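Local atomic coordinates of coronin (PDB entry 4OZU), a protein that probably binds actin filaments as a member of the coronin family, represented here by its WD40 beta-propeller domain. Residues G38-T43 with T85-F90; F171-L176 with T191-L196; R329-R334 with P346-V351. All blocks are in the same frame, centred on the assembly; numbering follows the deposited sequence.

Contact 1 of 3, residues G38-T43 with T85-F90; sequences GLAANT and TNFSPF. With ACT (acetate ion), chain C.
A40 and N86 lie closest in the backbone, with their CA atoms 5.6 Å apart, and N42 and F87 follow as the next pair. The two segments run roughly parallel, yet no direct hydrogen bond joins them. Waters stand in the gap instead. One donates to G38 O and is also hydrogen-bonded to T85 OG1. Another accepts from N42 ND2 and lies within hydrogen-bonding distance of S88 O, though its protons have other acceptors in reach. The side chains close the rest of the interface. The ring of F87 takes the middle. A40 CB packs on F87 CD2 at 3.8 Å, and A40 O comes to the ring edge, 3.6 Å from F87 CE2. The N42 amide lies over one face of the ring, displaced toward the rim, with the two planes 31° apart. N42 ND2 is 3.4 Å from F87 CD1. N42 CG sits between the backbone N and the carbonyl carbon (chi1 64°), which folds the amide back over the ring. OD1 accepts from the backbone N of E44 and Y45, and ND2 also donates to R92 O. These bonds hold the amide in its rotation. Beyond it, an acetate, probably from the crystallisation liquor, accepts from T43 N, with T43 N and acetate OXT 3.1 Å apart. Strands 40-41 and 82-87 are edge strands of two neighbouring sheets, so the contact joins adjacent blades of the WD40 beta-propeller near its centre.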
loop_
_atom_site.group_PDB
_atom_site.type_symbol
_atom_site.label_atom_id
_atom_site.label_comp_id
_atom_site.label_asym_id
_atom_site.label_seq_id
_atom_site.Cartn_x
_atom_site.Cartn_y
_atom_site.Cartn_z
ATOM N N GLY A 38 5.535 4.058 4.767
ATOM C CA GLY A 38 5.881 4.442 6.129
ATOM C C GLY A 38 4.771 4.272 7.150
ATOM O O GLY A 38 5.033 3.939 8.306
ATOM N N LEU A 39 3.534 4.505 6.727
ATOM C CA LEU A 39 2.384 4.376 7.609
ATOM C C LEU A 39 1.467 3.276 7.113
ATOM O O LEU A 39 1.655 2.729 6.024
ATOM C CB LEU A 39 1.603 5.697 7.695
ATOM C CG LEU A 39 2.405 6.975 7.923
ATOM C CD1 LEU A 39 1.486 8.189 7.852
ATOM C CD2 LEU A 39 3.124 6.927 9.259
ATOM N N ALA A 40 0.471 2.956 7.926
ATOM C CA ALA A 40 -0.574 2.024 7.544
ATOM C C ALA A 40 -1.875 2.421 8.226
ATOM O O ALA A 40 -1.869 3.036 9.291
ATOM C CB ALA A 40 -0.195 0.606 7.911
ATOM N N ALA A 41 -2.991 2.091 7.592
ATOM C CA ALA A 41 -4.295 2.349 8.183
ATOM C C ALA A 41 -5.298 1.326 7.687
ATOM O O ALA A 41 -5.191 0.840 6.560
ATOM C CB ALA A 41 -4.766 3.769 7.852
ATOM N N ASN A 42 -6.254 0.973 8.539
ATOM C CA ASN A 42 -7.415 0.225 8.088
ATOM C C ASN A 42 -8.653 1.064 8.403
ATOM O O ASN A 42 -8.550 2.287 8.486
ATOM C CB ASN A 42 -7.457 -1.186 8.703
ATOM C CG ASN A 42 -7.621 -1.199 10.221
ATOM O OD1 ASN A 42 -7.802 -0.166 10.873
ATOM N ND2 ASN A 42 -7.569 -2.400 10.785
ATOM N N THR A 43 -9.819 0.451 8.553
ATOM C CA THR A 43 -11.028 1.248 8.724
ATOM C C THR A 43 -11.134 1.848 10.122
ATOM O O THR A 43 -11.974 2.712 10.352
ATOM C CB THR A 43 -12.299 0.426 8.448
ATOM O OG1 THR A 43 -12.350 -0.707 9.324
ATOM C CG2 THR A 43 -12.325 -0.039 7.000
ATOM N N THR A 85 4.788 -1.876 7.380
ATOM C CA THR A 85 3.645 -2.218 8.211
ATOM C C THR A 85 2.438 -2.331 7.292
ATOM O O THR A 85 2.281 -1.514 6.396
ATOM C CB THR A 85 3.351 -1.150 9.295
ATOM O OG1 THR A 85 4.514 -0.933 10.109
ATOM C CG2 THR A 85 2.201 -1.592 10.175
ATOM N N ASN A 86 1.593 -3.331 7.513
ATOM C CA ASN A 86 0.343 -3.444 6.762
ATOM C C ASN A 86 -0.731 -4.152 7.572
ATOM O O ASN A 86 -0.504 -5.226 8.125
ATOM C CB ASN A 86 0.560 -4.177 5.435
ATOM C CG ASN A 86 0.880 -3.230 4.286
ATOM O OD1 ASN A 86 0.129 -2.289 4.010
ATOM N ND2 ASN A 86 2.002 -3.466 3.623
ATOM N N PHE A 87 -1.902 -3.531 7.649
ATOM C CA PHE A 87 -3.066 -4.179 8.234
ATOM C C PHE A 87 -3.596 -5.285 7.329
ATOM O O PHE A 87 -3.462 -5.219 6.102
ATOM C CB PHE A 87 -4.171 -3.162 8.488
ATOM C CG PHE A 87 -3.889 -2.243 9.638
ATOM C CD1 PHE A 87 -4.219 -2.613 10.926
ATOM C CD2 PHE A 87 -3.279 -1.016 9.432
ATOM C CE1 PHE A 87 -3.958 -1.776 11.990
ATOM C CE2 PHE A 87 -3.015 -0.171 10.499
ATOM C CZ PHE A 87 -3.357 -0.556 11.777
ATOM N N SER A 88 -4.198 -6.298 7.938
ATOM C CA SER A 88 -4.893 -7.328 7.180
ATOM C C SER A 88 -6.019 -6.714 6.360
ATOM O O SER A 88 -6.665 -5.768 6.804
ATOM C CB SER A 88 -5.477 -8.386 8.106
ATOM O OG SER A 88 -6.403 -9.200 7.409
ATOM N N PRO A 89 -6.268 -7.254 5.163
ATOM C CA PRO A 89 -7.411 -6.756 4.391
ATOM C C PRO A 89 -8.763 -7.143 4.977
ATOM O O PRO A 89 -9.787 -6.593 4.556
ATOM C CB PRO A 89 -7.233 -7.428 3.016
ATOM C CG PRO A 89 -5.860 -7.973 2.999
ATOM C CD PRO A 89 -5.494 -8.255 4.417
ATOM N N PHE A 90 -8.771 -8.091 5.911
ATOM C CA PHE A 90 -10.019 -8.699 6.365
ATOM C C PHE A 90 -10.309 -8.532 7.850
ATOM O O PHE A 90 -11.449 -8.325 8.239
ATOM C CB PHE A 90 -9.995 -10.181 6.026
ATOM C CG PHE A 90 -9.529 -10.459 4.631
ATOM C CD1 PHE A 90 -10.267 -10.019 3.542
ATOM C CD2 PHE A 90 -8.353 -11.150 4.405
ATOM C CE1 PHE A 90 -9.834 -10.265 2.263
ATOM C CE2 PHE A 90 -7.924 -11.404 3.118
ATOM C CZ PHE A 90 -8.661 -10.959 2.053
HETATM C C ACT C . -10.877 -3.590 8.359
HETATM O O ACT C . -11.896 -3.530 9.078
HETATM O OXT ACT C . -10.398 -2.498 7.994
HETATM C CH3 ACT C . -10.273 -4.899 7.952
HETATM O O HOH W 1 5.714 1.068 8.384
HETATM O O HOH W 2 1.078 0.570 4.629
HETATM O O HOH W 3 -6.948 -4.948 9.388
#

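Contact 2 of 3, residues F171-L176 with T191-L196; sequences FQESLL and TKDKAL
T191 packs into the bend of 171-176, where its methyl group meets F171, E173 and L175. T191 CG2 is 4.0 Å from F171 CB and equally far from L175 CD2, and it also lies against E173 O at 3.6 Å. The torsion explains this: CG2 is anti to the carbonyl carbon, while OG1 takes the place between N and carbonyl carbon (chi1 43°). E173 O is buried here and has no polar partner in the model. E173 CG, turned beside the backbone N (chi1 -63°), lies on D193 CB at 3.7 Å, and E173 CB rests on K192 CB at 4.0 Å. Of the K192 side chain, CB makes the contact. K192 NZ leads away and stays 5.2 Å from E173 OE1, so any attraction between these charges is probably weak. L176 extends CD1 over the T191 peptide, with L176 CD1 3.9 Å from T191 O. One backbone hydrogen bond crosses, from K192 N to S174 O at 2.9 Å, somewhat bent at the hydrogen (138°). L175 and T191 form an antiparallel non-hydrogen-bonded pair, and a type I turn from T191 to K194 follows. Segment 171-176 leads from strand 164-170, outermost in one blade, into strand 175-180 at the edge of the next. S174 OG is hydrogen-bonded to F151 O in the former blade. F171 packs along strands 187-191 and 195-200, touching C189, N197 and V199, while E173 lies against the turn between them.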
loop_
_atom_site.group_PDB
_atom_site.type_symbol
_atom_site.label_atom_id
_atom_site.label_comp_id
_atom_site.label_asym_id
_atom_site.label_seq_id
_atom_site.Cartn_x
_atom_site.Cartn_y
_atom_site.Cartn_z
ATOM N N PHE A 171 16.024 -13.373 -6.098
ATOM C CA PHE A 171 16.682 -12.610 -7.146
ATOM C C PHE A 171 18.085 -12.246 -6.698
ATOM O O PHE A 171 18.409 -12.329 -5.516
ATOM C CB PHE A 171 15.872 -11.356 -7.479
ATOM C CG PHE A 171 14.482 -11.658 -7.932
ATOM C CD1 PHE A 171 14.225 -11.963 -9.257
ATOM C CD2 PHE A 171 13.440 -11.683 -7.029
ATOM C CE1 PHE A 171 12.951 -12.268 -9.671
ATOM C CE2 PHE A 171 12.162 -11.984 -7.437
ATOM C CZ PHE A 171 11.918 -12.276 -8.758
ATOM N N GLN A 172 18.920 -11.851 -7.650
ATOM C CA GLN A 172 20.313 -11.550 -7.360
ATOM C C GLN A 172 20.502 -10.207 -6.650
ATOM O O GLN A 172 21.482 -10.022 -5.931
ATOM C CB GLN A 172 21.133 -11.567 -8.648
ATOM C CG GLN A 172 21.093 -12.894 -9.381
ATOM C CD GLN A 172 22.085 -12.957 -10.529
ATOM O OE1 GLN A 172 23.223 -12.504 -10.408
ATOM N NE2 GLN A 172 21.653 -13.519 -11.653
ATOM N N GLU A 173 19.570 -9.278 -6.851
ATOM C CA GLU A 173 19.691 -7.934 -6.287
ATOM C C GLU A 173 18.568 -7.636 -5.300
ATOM O O GLU A 173 17.548 -8.320 -5.290
ATOM C CB GLU A 173 19.701 -6.894 -7.406
ATOM C CG GLU A 173 20.890 -7.031 -8.346
ATOM C CD GLU A 173 22.218 -6.816 -7.646
ATOM O OE1 GLU A 173 22.353 -5.801 -6.928
ATOM O OE2 GLU A 173 23.127 -7.658 -7.814
ATOM N N SER A 174 18.777 -6.619 -4.466
ATOM C CA SER A 174 17.841 -6.282 -3.392
ATOM C C SER A 174 16.462 -5.922 -3.922
ATOM O O SER A 174 16.337 -5.308 -4.975
ATOM C CB SER A 174 18.371 -5.112 -2.559
ATOM O OG SER A 174 19.674 -5.376 -2.067
ATOM N N LEU A 175 15.436 -6.295 -3.169
ATOM C CA LEU A 175 14.068 -5.893 -3.476
ATOM C C LEU A 175 13.798 -4.439 -3.088
ATOM O O LEU A 175 14.327 -3.944 -2.092
ATOM C CB LEU A 175 13.089 -6.815 -2.763
ATOM C CG LEU A 175 13.008 -8.188 -3.426
ATOM C CD1 LEU A 175 12.804 -9.278 -2.395
ATOM C CD2 LEU A 175 11.886 -8.190 -4.456
ATOM N N LEU A 176 12.967 -3.766 -3.882
ATOM C CA LEU A 176 12.633 -2.362 -3.657
ATOM C C LEU A 176 11.124 -2.183 -3.497
ATOM O O LEU A 176 10.669 -1.199 -2.909
ATOM C CB LEU A 176 13.141 -1.496 -4.813
ATOM C CG LEU A 176 14.658 -1.348 -4.940
ATOM C CD1 LEU A 176 15.018 -0.688 -6.255
ATOM C CD2 LEU A 176 15.213 -0.550 -3.774
ATOM N N THR A 191 13.522 -4.843 -8.384
ATOM C CA THR A 191 14.818 -5.080 -7.766
ATOM C C THR A 191 15.813 -4.028 -8.214
ATOM O O THR A 191 15.562 -3.264 -9.152
ATOM C CB THR A 191 15.354 -6.488 -8.090
ATOM O OG1 THR A 191 15.129 -6.786 -9.473
ATOM C CG2 THR A 191 14.639 -7.526 -7.242
ATOM N N LYS A 192 16.947 -3.990 -7.524
ATOM C CA LYS A 192 17.941 -2.953 -7.725
ATOM C C LYS A 192 18.625 -3.054 -9.091
ATOM O O LYS A 192 19.276 -2.107 -9.529
ATOM C CB LYS A 192 18.975 -3.022 -6.604
ATOM C CG LYS A 192 19.671 -1.710 -6.312
ATOM C CD LYS A 192 20.675 -1.875 -5.184
ATOM C CE LYS A 192 21.849 -0.924 -5.340
ATOM N NZ LYS A 192 22.968 -1.277 -4.426
ATOM N N ASP A 193 18.475 -4.192 -9.767
ATOM C CA ASP A 193 19.009 -4.336 -11.125
ATOM C C ASP A 193 18.076 -3.713 -12.164
ATOM O O ASP A 193 18.253 -3.929 -13.362
ATOM C CB ASP A 193 19.255 -5.809 -11.470
ATOM C CG ASP A 193 17.994 -6.644 -11.425
ATOM O OD1 ASP A 193 17.014 -6.221 -10.779
ATOM O OD2 ASP A 193 17.982 -7.734 -12.036
ATOM N N LYS A 194 17.092 -2.946 -11.692
ATOM C CA LYS A 194 16.169 -2.189 -12.549
ATOM C C LYS A 194 15.153 -3.101 -13.226
ATOM O O LYS A 194 14.572 -2.745 -14.249
ATOM C CB LYS A 194 16.927 -1.393 -13.615
ATOM C CG LYS A 194 18.180 -0.668 -13.122
ATOM C CD LYS A 194 18.885 0.061 -14.251
ATOM C CE LYS A 194 20.289 0.481 -13.836
ATOM N NZ LYS A 194 20.896 1.457 -14.777
ATOM N N ALA A 195 14.937 -4.275 -12.646
ATOM C CA ALA A 195 14.021 -5.246 -13.218
ATOM C C ALA A 195 12.677 -5.214 -12.506
ATOM O O ALA A 195 12.598 -5.007 -11.291
ATOM C CB ALA A 195 14.615 -6.638 -13.149
ATOM N N LEU A 196 11.624 -5.406 -13.291
ATOM C CA LEU A 196 10.302 -5.708 -12.772
ATOM C C LEU A 196 10.074 -7.198 -12.969
ATOM O O LEU A 196 10.159 -7.690 -14.094
ATOM C CB LEU A 196 9.231 -4.891 -13.494
ATOM C CG LEU A 196 7.778 -5.249 -13.170
ATOM C CD1 LEU A 196 7.415 -4.841 -11.750
ATOM C CD2 LEU A 196 6.858 -4.599 -14.170
#

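Contact 3 of 3, residues R329-R334 with P346-V351; sequences RAEIGR and PISFIV
S348 points its hydroxyl at the E331 carboxylate, with S348 OG donating to E331 OE2 at 2.6 Å. It arrives on the anti side of that oxygen. R334 comes to the same carboxylate side-on: R334 NE meets E331 OE2 at 2.8 Å from the other face of the carboxylate plane, and R334 NH2 meets E331 OE1 on the syn lone pair at 3.0 Å. The extended E331 chain (chi1 -178°) carries the acid out to these donors. R329 adds a longer salt bridge from NH2 to E331 OE2, while its NE pairs with D326. W20 NE1 is also hydrogen-bonded to S348 OG. The paired charges probably stabilise one another in this buried site. Strands 331-339 and 343-350 form a beta hairpin in which I332 and G333 both face F349, a classic beta bulge. Strand 16-25 pairs with 343-350, so the N-terminal strand completes the blade made by the C-terminal strands and closes the propeller ring. On the E331 face, I350 CG2 sits 3.3 Å from R329 O. On the other face, F349 turns its ring edge to G333, with G333 O 3.6 Å from F349 CD2. The same ring meets Y294 edge-to-face. The I332 and V351 side chains cross at a slant, with I332 CG2 4.0 Å from V351 CG2.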
loop_
_atom_site.group_PDB
_atom_site.type_symbol
_atom_site.label_atom_id
_atom_site.label_comp_id
_atom_site.label_asym_id
_atom_site.label_seq_id
_atom_site.Cartn_x
_atom_site.Cartn_y
_atom_site.Cartn_z
ATOM N N ARG A 329 -19.334 13.267 1.646
ATOM C CA ARG A 329 -18.478 14.375 1.229
ATOM C C ARG A 329 -17.920 14.170 -0.173
ATOM O O ARG A 329 -17.115 14.972 -0.649
ATOM C CB ARG A 329 -17.329 14.555 2.225
ATOM C CG ARG A 329 -17.788 15.064 3.583
ATOM C CD ARG A 329 -16.636 15.663 4.365
ATOM N NE ARG A 329 -15.593 14.675 4.629
ATOM C CZ ARG A 329 -14.298 14.833 4.361
ATOM N NH1 ARG A 329 -13.833 15.953 3.813
ATOM N NH2 ARG A 329 -13.455 13.853 4.652
ATOM N N ALA A 330 -18.351 13.095 -0.828
ATOM C CA ALA A 330 -17.834 12.713 -2.141
ATOM C C ALA A 330 -16.329 12.498 -2.052
ATOM O O ALA A 330 -15.592 12.727 -3.017
ATOM C CB ALA A 330 -18.169 13.761 -3.197
ATOM N N GLU A 331 -15.877 12.055 -0.884
ATOM C CA GLU A 331 -14.485 11.665 -0.700
ATOM C C GLU A 331 -14.263 10.290 -1.313
ATOM O O GLU A 331 -14.956 9.346 -0.943
ATOM C CB GLU A 331 -14.126 11.639 0.789
ATOM C CG GLU A 331 -12.673 11.284 1.074
ATOM C CD GLU A 331 -12.392 11.146 2.558
ATOM O OE1 GLU A 331 -13.079 10.332 3.223
ATOM O OE2 GLU A 331 -11.485 11.850 3.058
ATOM N N ILE A 332 -13.305 10.159 -2.232
ATOM C CA ILE A 332 -13.028 8.847 -2.823
ATOM C C ILE A 332 -11.724 8.241 -2.301
ATOM O O ILE A 332 -11.523 7.030 -2.370
ATOM C CB ILE A 332 -12.990 8.906 -4.365
ATOM C CG1 ILE A 332 -11.801 9.714 -4.873
ATOM C CG2 ILE A 332 -14.305 9.479 -4.904
ATOM C CD1 ILE A 332 -11.564 9.538 -6.352
ATOM N N GLY A 333 -10.842 9.085 -1.780
ATOM C CA GLY A 333 -9.614 8.614 -1.164
ATOM C C GLY A 333 -9.131 9.588 -0.113
ATOM O O GLY A 333 -9.553 10.753 -0.089
ATOM N N ARG A 334 -8.263 9.111 0.773
ATOM C CA ARG A 334 -7.676 9.979 1.788
ATOM C C ARG A 334 -6.255 9.556 2.108
ATOM O O ARG A 334 -5.989 8.393 2.423
ATOM C CB ARG A 334 -8.521 9.981 3.067
ATOM C CG ARG A 334 -8.128 11.082 4.044
ATOM C CD ARG A 334 -8.801 10.912 5.407
ATOM N NE ARG A 334 -10.236 10.648 5.299
ATOM C CZ ARG A 334 -10.972 10.111 6.268
ATOM N NH1 ARG A 334 -10.422 9.795 7.436
ATOM N NH2 ARG A 334 -12.264 9.893 6.078
ATOM N N PRO A 346 -4.340 14.782 7.462
ATOM C CA PRO A 346 -5.178 14.120 6.460
ATOM C C PRO A 346 -5.416 14.993 5.229
ATOM O O PRO A 346 -5.585 16.211 5.338
ATOM C CB PRO A 346 -6.491 13.853 7.206
ATOM C CG PRO A 346 -6.206 14.124 8.648
ATOM C CD PRO A 346 -5.088 15.097 8.689
ATOM N N ILE A 347 -5.432 14.351 4.064
ATOM C CA ILE A 347 -5.751 15.013 2.808
ATOM C C ILE A 347 -6.861 14.235 2.123
ATOM O O ILE A 347 -6.669 13.077 1.760
ATOM C CB ILE A 347 -4.542 15.083 1.846
ATOM C CG1 ILE A 347 -3.267 15.556 2.557
ATOM C CG2 ILE A 347 -4.870 15.977 0.660
ATOM C CD1 ILE A 347 -3.307 16.971 3.039
ATOM N N SER A 348 -8.016 14.865 1.948
ATOM C CA SER A 348 -9.124 14.241 1.236
ATOM C C SER A 348 -8.989 14.485 -0.262
ATOM O O SER A 348 -8.545 15.551 -0.686
ATOM C CB SER A 348 -10.474 14.789 1.729
ATOM O OG SER A 348 -10.791 14.316 3.027
ATOM N N PHE A 349 -9.375 13.493 -1.054
ATOM C CA PHE A 349 -9.499 13.660 -2.496
ATOM C C PHE A 349 -10.972 13.533 -2.849
ATOM O O PHE A 349 -11.586 12.473 -2.680
ATOM C CB PHE A 349 -8.625 12.646 -3.228
ATOM C CG PHE A 349 -7.182 12.744 -2.834
ATOM C CD1 PHE A 349 -6.345 13.658 -3.449
ATOM C CD2 PHE A 349 -6.680 11.972 -1.803
ATOM C CE1 PHE A 349 -5.019 13.774 -3.067
ATOM C CE2 PHE A 349 -5.355 12.081 -1.417
ATOM C CZ PHE A 349 -4.528 12.985 -2.048
ATOM N N ILE A 350 -11.516 14.650 -3.313
ATOM C CA ILE A 350 -12.953 14.864 -3.423
ATOM C C ILE A 350 -13.347 15.204 -4.846
ATOM O O ILE A 350 -12.710 16.029 -5.494
ATOM C CB ILE A 350 -13.399 16.001 -2.477
ATOM C CG1 ILE A 350 -13.199 15.574 -1.024
ATOM C CG2 ILE A 350 -14.856 16.359 -2.693
ATOM C CD1 ILE A 350 -13.132 16.710 -0.058
ATOM N N VAL A 351 -14.394 14.557 -5.339
ATOM C CA VAL A 351 -14.982 14.938 -6.617
ATOM C C VAL A 351 -15.903 16.130 -6.404
ATOM O O VAL A 351 -16.848 16.037 -5.624
ATOM C CB VAL A 351 -15.778 13.786 -7.245
ATOM C CG1 VAL A 351 -16.391 14.219 -8.575
ATOM C CG2 VAL A 351 -14.890 12.566 -7.427
#

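Contact 1 is the most central of the three, contact 3 is buried but farther out, and contact 2 is partly open to solvent. Contacts 2 and 3 lie on opposite sides of the chain's centre, with their own centres about 34 Å apart. No two contacts touch; the nearest atoms of contacts 1 and 3 are about 7 Å apart. Contact 3 joins two strands of one sheet and has three backbone hydrogen bonds round a bulge plus a charged network. Contact 2 pairs the start of a blade with a turn in that blade, through one cross-segment backbone bond and mainly aliphatic packing. Contact 1 alone spans two sheets, so water and ring packing replace strand pairing.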